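Local coordinates for bifunctional protein FolD (Thermus thermophilus, PDB 6V6Y) that probably oxidises 5,10-methylenetetrahydrofolate with NADP(+) and hydrolyses the resulting 5,10-methenyltetrahydrofolate to 10-formyltetrahydrofolate, at residues V34-E39 with V63-E68; R198-V203 with W216-A221; G220-D225 with A247-P252. All blocks are in the same frame, centred on the assembly; numbering follows the deposited sequence.

Interaction 1 of 3, residues V34-E39 with V63-E68; sequences VIRLGE and VEVYPE
R36 and V65 are paired on the neighbouring parallel strands 34-37 and 63-66, and their side chains run alongside each other, pointing the same way, on the face of the sheet that also carries V34 and V63. R36 gives up more surface to this contact than any other residue. One face of its guanidinium group rests on V65, whose CG2 approaches R36 NH2 to 3.3 Å, toward the rim of the flat group. The arginine chain leaves with CG anti to the backbone N (chi1 156°) and then bends at chi3 (64°), which brings its end over the valine. NH1 is fixed from within its own segment: it donates to G38 O at 2.9 Å, a bond lying in both the carbonyl and the guanidinium planes, and more weakly to OE2 of E39 in a salt bridge. The other methyl of V65, CG1, packs beside that same carboxylate oxygen. V34 contributes through its backbone, its O accepting the N-H of E64 at 2.7 Å and also meeting the CA of V63 at 3.2 Å. The ladder continues from R36 N to E64 O and from Y66 N to R36 O, and closes with G38 N on Y66 O at 3.1 Å, just past the strand end. On the reverse face, CG2 of I35 reaches CD1 of the Y66 ring at 4.1 Å. Y66 OH donates to E64 OE2 at 2.6 Å, while E64 OE1 forms salt bridges with R33 and R78. Helix 72-84 touches I35 and L37 on this side, whereas helix 41-57 packs against R36 and V63 on the other. Strand 31-37, helix 41-57 and strand 60-66 thus form a classical beta-alpha-beta crossover within the catalytic domain.

Interaction 2 of 3, residues R198-V203 with W216-A221; sequences RAQVLV and WVREGA
The backbone O of R198 receives NH1 of R218 at 3.1 Å. The oxygen lies in the guanidinium plane, at its edge, but the donor stands above the carbonyl plane, 39° out of it. The side chain of R198 leads away from this contact, and its NH2 forms a salt bridge with E157 of the second subunit. At A199 the carbonyl O takes a hydrogen bond from a water at 2.8 Å, and the same water accepts the N-H of R218 at 3.0 Å, so one molecule joins the two backbones. That oxygen also has CB of R218 at 3.5 Å and the methyl of A221 close by. Q200 lies alongside R218 and points the same way: its CG sits over one face of the guanidinium, 3.6 Å from R218 NH1, and its amide plane is only 16° from the guanidinium plane. R218 can reach along both residues because CG is anti to its backbone N (chi1 -175°) and the chain stays extended as far as NE. The amide end of Q200 is held separately, OE1 accepting the backbone N-H of E157 of its own chain. Further in, Q200 O meets CA of A221 at 3.4 Å, where a type II turn from R218 to A221 closes with A221 N on R218 O and with G220 at positive phi. L202 ends the series, its CD2 touching CG2 of V217 at 4.3 Å in the buried interior. Residues 216-221 belong to the helix-free connection between sheet neighbours 201-204 and 222-225, and pack against the lead-in to strand 201-204 in the parallel sheet of the Rossmann-type NADP-binding domain.

Interaction 3 of 3, residues G220-D225 with A247-P252; sequences GAIVVD and AFALTP
Strands 222-225 and 249-250 run parallel, I222 paired with A249 and V223 with L250; V223 N donates to A249 O at 2.9 Å, T251 N returns a bond to V223 O at 3.0 Å, and a more bent one links F248 N to A221 O. On one face V223 packs beside L250, CG1 to CD1 at 3.7 Å, while its CG2 meets CB of A247 at 3.9 Å. On the other, I222 lies alongside F248, its CD1 coming to the edge of the ring at 3.5 Å from F248 CD1, with the methyl of A249 also near. T251 turns its CB toward the D225 backbone, 3.6 Å from D225 N, and sets CG2 beside D225 O. Trimming T251 to a glycine would probably open a gap beside the D225 backbone and leave the chain just past strand 249-250 freer to move. A water spans the strand ends, donating to both D225 OD2 and T251 O. The D225 carboxylate is gripped further by the backbone N-H groups of G227, D238 and V239. The contact thus relies on backbone bonds and apolar packing, and its hydroxyl, T251 OG1, is buried without a partner; polar grip is concentrated on D225, whose cluster of donors is consistent with a charged carboxylate.

How the interactions relate
The three contacts follow the chain in order, but they fall into two groups. Interaction 1 belongs to the three-stranded parallel sheet of the catalytic domain, and its centre is 40 Å from that of interaction 2 and 36 Å from that of interaction 3, across the centre of the chain. Interactions 2 and 3 lie in the NADP-binding domain with centres only 8 Å apart. They share G220 and A221, where the loop of interaction 2 leads into strand 222-225 of interaction 3, which stands between strands 201-204 and 249-250 in one parallel sheet. The loop contact and strand pairing therefore build one continuous region, separate from the three-stranded sheet of interaction 1.

Interaction 1 of 3, residues V34-E39 with V63-E68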
# COMPACT_ATOMS: atom_id res chain seq x y z
N VAL A 34 5.51 -3.51 -26.01
CA VAL A 34 6.62 -3.37 -25.08
C VAL A 34 7.57 -2.33 -25.65
O VAL A 34 8.05 -2.46 -26.78
CB VAL A 34 7.33 -4.71 -24.86
CG1 VAL A 34 8.49 -4.52 -23.88
CG2 VAL A 34 6.34 -5.73 -24.34
N ILE A 35 7.85 -1.30 -24.85
CA ILE A 35 8.71 -0.19 -25.22
C ILE A 35 10.05 -0.35 -24.51
O ILE A 35 10.08 -0.57 -23.29
CB ILE A 35 8.08 1.17 -24.86
CG1 ILE A 35 6.80 1.41 -25.66
CG2 ILE A 35 9.08 2.29 -25.07
CD1 ILE A 35 6.02 2.64 -25.20
N ARG A 36 11.14 -0.23 -25.26
CA ARG A 36 12.48 -0.25 -24.68
C ARG A 36 13.29 0.90 -25.26
O ARG A 36 13.28 1.12 -26.48
CB ARG A 36 13.20 -1.58 -24.94
CG ARG A 36 14.72 -1.46 -24.89
CD ARG A 36 15.43 -2.81 -24.81
NE ARG A 36 15.23 -3.66 -25.99
CZ ARG A 36 15.99 -3.64 -27.09
NH1 ARG A 36 17.01 -2.81 -27.21
NH2 ARG A 36 15.71 -4.47 -28.09
N LEU A 37 13.97 1.65 -24.39
CA LEU A 37 14.92 2.68 -24.80
C LEU A 37 16.33 2.14 -24.59
O LEU A 37 16.62 1.55 -23.54
CB LEU A 37 14.71 3.97 -24.00
CG LEU A 37 13.72 4.96 -24.63
CD1 LEU A 37 12.28 4.43 -24.57
CD2 LEU A 37 13.79 6.35 -23.99
N GLY A 38 17.19 2.30 -25.60
CA GLY A 38 18.58 1.90 -25.45
C GLY A 38 18.79 0.41 -25.58
O GLY A 38 17.89 -0.34 -25.97
N GLU A 39 19.99 -0.03 -25.20
CA GLU A 39 20.45 -1.39 -25.48
C GLU A 39 21.03 -2.07 -24.23
O GLU A 39 21.98 -2.85 -24.32
CB GLU A 39 21.47 -1.39 -26.61
CG GLU A 39 20.92 -0.92 -27.98
CD GLU A 39 19.81 -1.82 -28.53
OE1 GLU A 39 19.98 -3.06 -28.52
OE2 GLU A 39 18.77 -1.29 -28.98
N VAL A 63 7.61 -5.28 -29.97
CA VAL A 63 8.59 -4.52 -29.20
C VAL A 63 8.93 -3.26 -30.00
O VAL A 63 9.31 -3.34 -31.17
CB VAL A 63 9.86 -5.35 -28.93
CG1 VAL A 63 10.88 -4.52 -28.14
CG2 VAL A 63 9.51 -6.63 -28.18
N GLU A 64 8.78 -2.09 -29.37
CA GLU A 64 9.17 -0.83 -29.99
C GLU A 64 10.46 -0.37 -29.33
O GLU A 64 10.46 0.03 -28.17
CB GLU A 64 8.09 0.24 -29.85
CG GLU A 64 6.72 -0.24 -30.21
CD GLU A 64 5.72 0.89 -30.34
OE1 GLU A 64 4.57 0.61 -30.77
OE2 GLU A 64 6.07 2.05 -30.01
N VAL A 65 11.56 -0.48 -30.06
CA VAL A 65 12.87 -0.08 -29.58
C VAL A 65 13.14 1.33 -30.08
O VAL A 65 12.99 1.62 -31.27
CB VAL A 65 13.97 -1.04 -30.06
CG1 VAL A 65 15.30 -0.61 -29.49
CG2 VAL A 65 13.64 -2.45 -29.65
N TYR A 66 13.53 2.21 -29.16
CA TYR A 66 13.93 3.56 -29.49
C TYR A 66 15.38 3.79 -29.08
O TYR A 66 15.94 3.00 -28.30
CB TYR A 66 13.00 4.57 -28.82
CG TYR A 66 11.58 4.44 -29.31
CD1 TYR A 66 10.69 3.58 -28.67
CD2 TYR A 66 11.13 5.15 -30.44
CE1 TYR A 66 9.39 3.44 -29.12
CE2 TYR A 66 9.82 5.02 -30.90
CZ TYR A 66 8.96 4.15 -30.23
OH TYR A 66 7.66 3.99 -30.66
N PRO A 67 16.03 4.82 -29.61
CA PRO A 67 17.38 5.15 -29.13
C PRO A 67 17.37 5.52 -27.66
O PRO A 67 16.36 5.91 -27.08
CB PRO A 67 17.79 6.34 -30.01
CG PRO A 67 16.51 6.85 -30.60
CD PRO A 67 15.63 5.66 -30.75
N GLU A 68 18.54 5.37 -27.04
CA GLU A 68 18.69 5.73 -25.64
C GLU A 68 18.36 7.20 -25.40
O GLU A 68 17.76 7.55 -24.37
CB GLU A 68 20.10 5.40 -25.19
CG GLU A 68 20.56 6.17 -23.98
CD GLU A 68 21.30 5.30 -23.00
OE1 GLU A 68 21.93 4.31 -23.44
OE2 GLU A 68 21.25 5.60 -21.78

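Interaction 2 of 3, residues R198-V203 with W216-A221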
# COMPACT_ATOMS: atom_id res chain seq x y z
N ARG A 198 11.70 -15.63 12.10
CA ARG A 198 10.30 -15.83 12.48
C ARG A 198 9.44 -16.37 11.35
O ARG A 198 8.37 -16.92 11.62
CB ARG A 198 9.68 -14.51 12.93
CG ARG A 198 10.59 -13.63 13.77
CD ARG A 198 9.90 -12.32 14.03
NE ARG A 198 10.80 -11.36 14.64
CZ ARG A 198 10.68 -10.04 14.52
NH1 ARG A 198 9.68 -9.52 13.80
NH2 ARG A 198 11.55 -9.25 15.13
N ALA A 199 9.89 -16.22 10.10
CA ALA A 199 9.02 -16.45 8.95
C ALA A 199 8.76 -17.93 8.73
O ALA A 199 9.70 -18.72 8.61
CB ALA A 199 9.64 -15.83 7.69
N GLN A 200 7.48 -18.31 8.68
CA GLN A 200 7.08 -19.57 8.06
C GLN A 200 7.16 -19.49 6.54
O GLN A 200 7.47 -20.49 5.89
CB GLN A 200 5.66 -19.93 8.48
CG GLN A 200 5.41 -20.00 9.98
CD GLN A 200 3.92 -20.07 10.30
OE1 GLN A 200 3.18 -19.10 10.07
NE2 GLN A 200 3.47 -21.23 10.79
N VAL A 201 6.88 -18.33 5.95
CA VAL A 201 7.13 -18.08 4.54
C VAL A 201 8.06 -16.87 4.47
O VAL A 201 7.74 -15.81 5.03
CB VAL A 201 5.83 -17.83 3.74
CG1 VAL A 201 6.12 -17.57 2.25
CG2 VAL A 201 4.85 -18.99 3.92
N LEU A 202 9.21 -17.05 3.82
CA LEU A 202 10.21 -16.00 3.68
C LEU A 202 10.39 -15.68 2.20
O LEU A 202 10.72 -16.57 1.41
CB LEU A 202 11.53 -16.43 4.32
CG LEU A 202 12.69 -15.45 4.22
CD1 LEU A 202 12.43 -14.20 5.07
CD2 LEU A 202 13.96 -16.13 4.66
N VAL A 203 10.14 -14.42 1.83
CA VAL A 203 10.31 -13.96 0.46
C VAL A 203 11.43 -12.93 0.44
O VAL A 203 11.36 -11.93 1.17
CB VAL A 203 9.02 -13.35 -0.10
CG1 VAL A 203 9.15 -13.09 -1.61
CG2 VAL A 203 7.82 -14.24 0.23
N TRP A 216 19.65 -17.66 9.19
CA TRP A 216 18.56 -16.70 9.06
C TRP A 216 17.20 -17.36 8.91
O TRP A 216 16.19 -16.65 8.96
CB TRP A 216 18.76 -15.79 7.86
CG TRP A 216 20.06 -15.07 7.74
CD1 TRP A 216 21.30 -15.48 8.17
CD2 TRP A 216 20.26 -13.81 7.08
NE1 TRP A 216 22.25 -14.54 7.83
CE2 TRP A 216 21.64 -13.51 7.17
CE3 TRP A 216 19.40 -12.89 6.46
CZ2 TRP A 216 22.17 -12.33 6.65
CZ3 TRP A 216 19.93 -11.72 5.94
CH2 TRP A 216 21.31 -11.45 6.04
N VAL A 217 17.14 -18.67 8.67
CA VAL A 217 15.92 -19.30 8.20
C VAL A 217 15.37 -20.22 9.29
O VAL A 217 16.10 -21.01 9.88
CB VAL A 217 16.15 -20.06 6.88
CG1 VAL A 217 14.84 -20.62 6.35
CG2 VAL A 217 16.77 -19.13 5.86
N ARG A 218 14.06 -20.11 9.51
CA ARG A 218 13.34 -21.01 10.40
C ARG A 218 13.28 -22.42 9.82
O ARG A 218 13.02 -22.61 8.63
CB ARG A 218 11.93 -20.48 10.61
CG ARG A 218 11.09 -21.25 11.60
CD ARG A 218 9.87 -20.42 11.98
NE ARG A 218 8.88 -21.23 12.67
CZ ARG A 218 7.71 -20.77 13.11
NH1 ARG A 218 7.41 -19.50 12.94
NH2 ARG A 218 6.85 -21.58 13.72
N GLU A 219 13.48 -23.41 10.69
CA GLU A 219 13.30 -24.80 10.31
C GLU A 219 11.94 -25.02 9.66
O GLU A 219 10.91 -24.59 10.19
CB GLU A 219 13.46 -25.70 11.54
CG GLU A 219 13.31 -27.19 11.28
CD GLU A 219 14.46 -27.76 10.44
OE1 GLU A 219 15.64 -27.42 10.75
OE2 GLU A 219 14.20 -28.52 9.47
N GLY A 220 11.94 -25.67 8.49
CA GLY A 220 10.70 -25.94 7.77
C GLY A 220 10.06 -24.74 7.10
O GLY A 220 8.87 -24.80 6.75
N ALA A 221 10.80 -23.66 6.89
CA ALA A 221 10.22 -22.49 6.24
C ALA A 221 10.07 -22.73 4.75
O ALA A 221 10.80 -23.52 4.15
CB ALA A 221 11.10 -21.26 6.48
O HOH W 1 12.39 -18.18 7.97

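Interaction 3 of 3, residues G220-D225 with A247-P252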
# COMPACT_ATOMS: atom_id res chain seq x y z
N GLY A 220 11.94 -25.67 8.49
CA GLY A 220 10.70 -25.94 7.77
C GLY A 220 10.06 -24.74 7.10
O GLY A 220 8.87 -24.80 6.75
N ALA A 221 10.80 -23.66 6.89
CA ALA A 221 10.22 -22.49 6.24
C ALA A 221 10.07 -22.73 4.75
O ALA A 221 10.80 -23.52 4.15
CB ALA A 221 11.10 -21.26 6.48
N ILE A 222 9.09 -22.05 4.16
CA ILE A 222 8.95 -21.95 2.70
C ILE A 222 9.69 -20.69 2.27
O ILE A 222 9.33 -19.58 2.68
CB ILE A 222 7.47 -21.89 2.29
CG1 ILE A 222 6.66 -22.99 2.98
CG2 ILE A 222 7.32 -21.90 0.76
CD1 ILE A 222 6.64 -24.29 2.26
N VAL A 223 10.72 -20.85 1.44
CA VAL A 223 11.60 -19.75 1.06
C VAL A 223 11.42 -19.46 -0.43
O VAL A 223 11.63 -20.35 -1.27
CB VAL A 223 13.07 -20.05 1.41
CG1 VAL A 223 13.97 -18.91 0.95
CG2 VAL A 223 13.21 -20.29 2.91
N VAL A 224 11.07 -18.22 -0.75
CA VAL A 224 10.85 -17.75 -2.12
C VAL A 224 11.94 -16.72 -2.44
O VAL A 224 12.05 -15.70 -1.77
CB VAL A 224 9.45 -17.14 -2.28
CG1 VAL A 224 9.26 -16.59 -3.68
CG2 VAL A 224 8.39 -18.20 -1.96
N ASP A 225 12.73 -16.99 -3.47
CA ASP A 225 13.93 -16.22 -3.79
C ASP A 225 13.71 -15.43 -5.07
O ASP A 225 13.79 -15.97 -6.17
CB ASP A 225 15.13 -17.16 -3.92
CG ASP A 225 16.45 -16.43 -4.05
OD1 ASP A 225 16.48 -15.18 -4.21
OD2 ASP A 225 17.49 -17.12 -3.99
N ALA A 247 15.16 -25.41 5.02
CA ALA A 247 13.84 -25.06 4.52
C ALA A 247 13.06 -26.31 4.12
O ALA A 247 13.64 -27.31 3.71
CB ALA A 247 13.95 -24.11 3.33
N PHE A 248 11.74 -26.24 4.27
CA PHE A 248 10.89 -27.30 3.75
C PHE A 248 10.81 -27.24 2.22
O PHE A 248 10.66 -28.27 1.56
CB PHE A 248 9.50 -27.19 4.38
CG PHE A 248 8.47 -28.10 3.75
CD1 PHE A 248 7.61 -27.62 2.76
CD2 PHE A 248 8.33 -29.42 4.18
CE1 PHE A 248 6.65 -28.45 2.19
CE2 PHE A 248 7.36 -30.26 3.61
CZ PHE A 248 6.52 -29.77 2.61
N ALA A 249 10.91 -26.04 1.66
CA ALA A 249 10.82 -25.87 0.22
C ALA A 249 11.48 -24.55 -0.14
O ALA A 249 11.38 -23.57 0.61
CB ALA A 249 9.37 -25.90 -0.27
N LEU A 250 12.15 -24.53 -1.29
CA LEU A 250 12.97 -23.40 -1.69
C LEU A 250 12.85 -23.20 -3.20
O LEU A 250 12.92 -24.17 -3.97
CB LEU A 250 14.42 -23.65 -1.30
CG LEU A 250 15.44 -22.78 -2.00
CD1 LEU A 250 15.38 -21.33 -1.49
CD2 LEU A 250 16.81 -23.37 -1.80
N THR A 251 12.64 -21.95 -3.60
CA THR A 251 12.58 -21.55 -5.01
C THR A 251 13.96 -21.57 -5.64
O THR A 251 14.87 -20.88 -5.15
CB THR A 251 11.96 -20.14 -5.11
OG1 THR A 251 10.54 -20.25 -5.04
CG2 THR A 251 12.36 -19.38 -6.40
N PRO A 252 14.19 -22.35 -6.71
CA PRO A 252 15.49 -22.32 -7.38
C PRO A 252 15.67 -21.02 -8.15
O PRO A 252 14.70 -20.33 -8.47
CB PRO A 252 15.41 -23.51 -8.34
CG PRO A 252 13.94 -23.58 -8.68
CD PRO A 252 13.26 -23.30 -7.36
O HOH W 2 17.35 -19.89 -4.21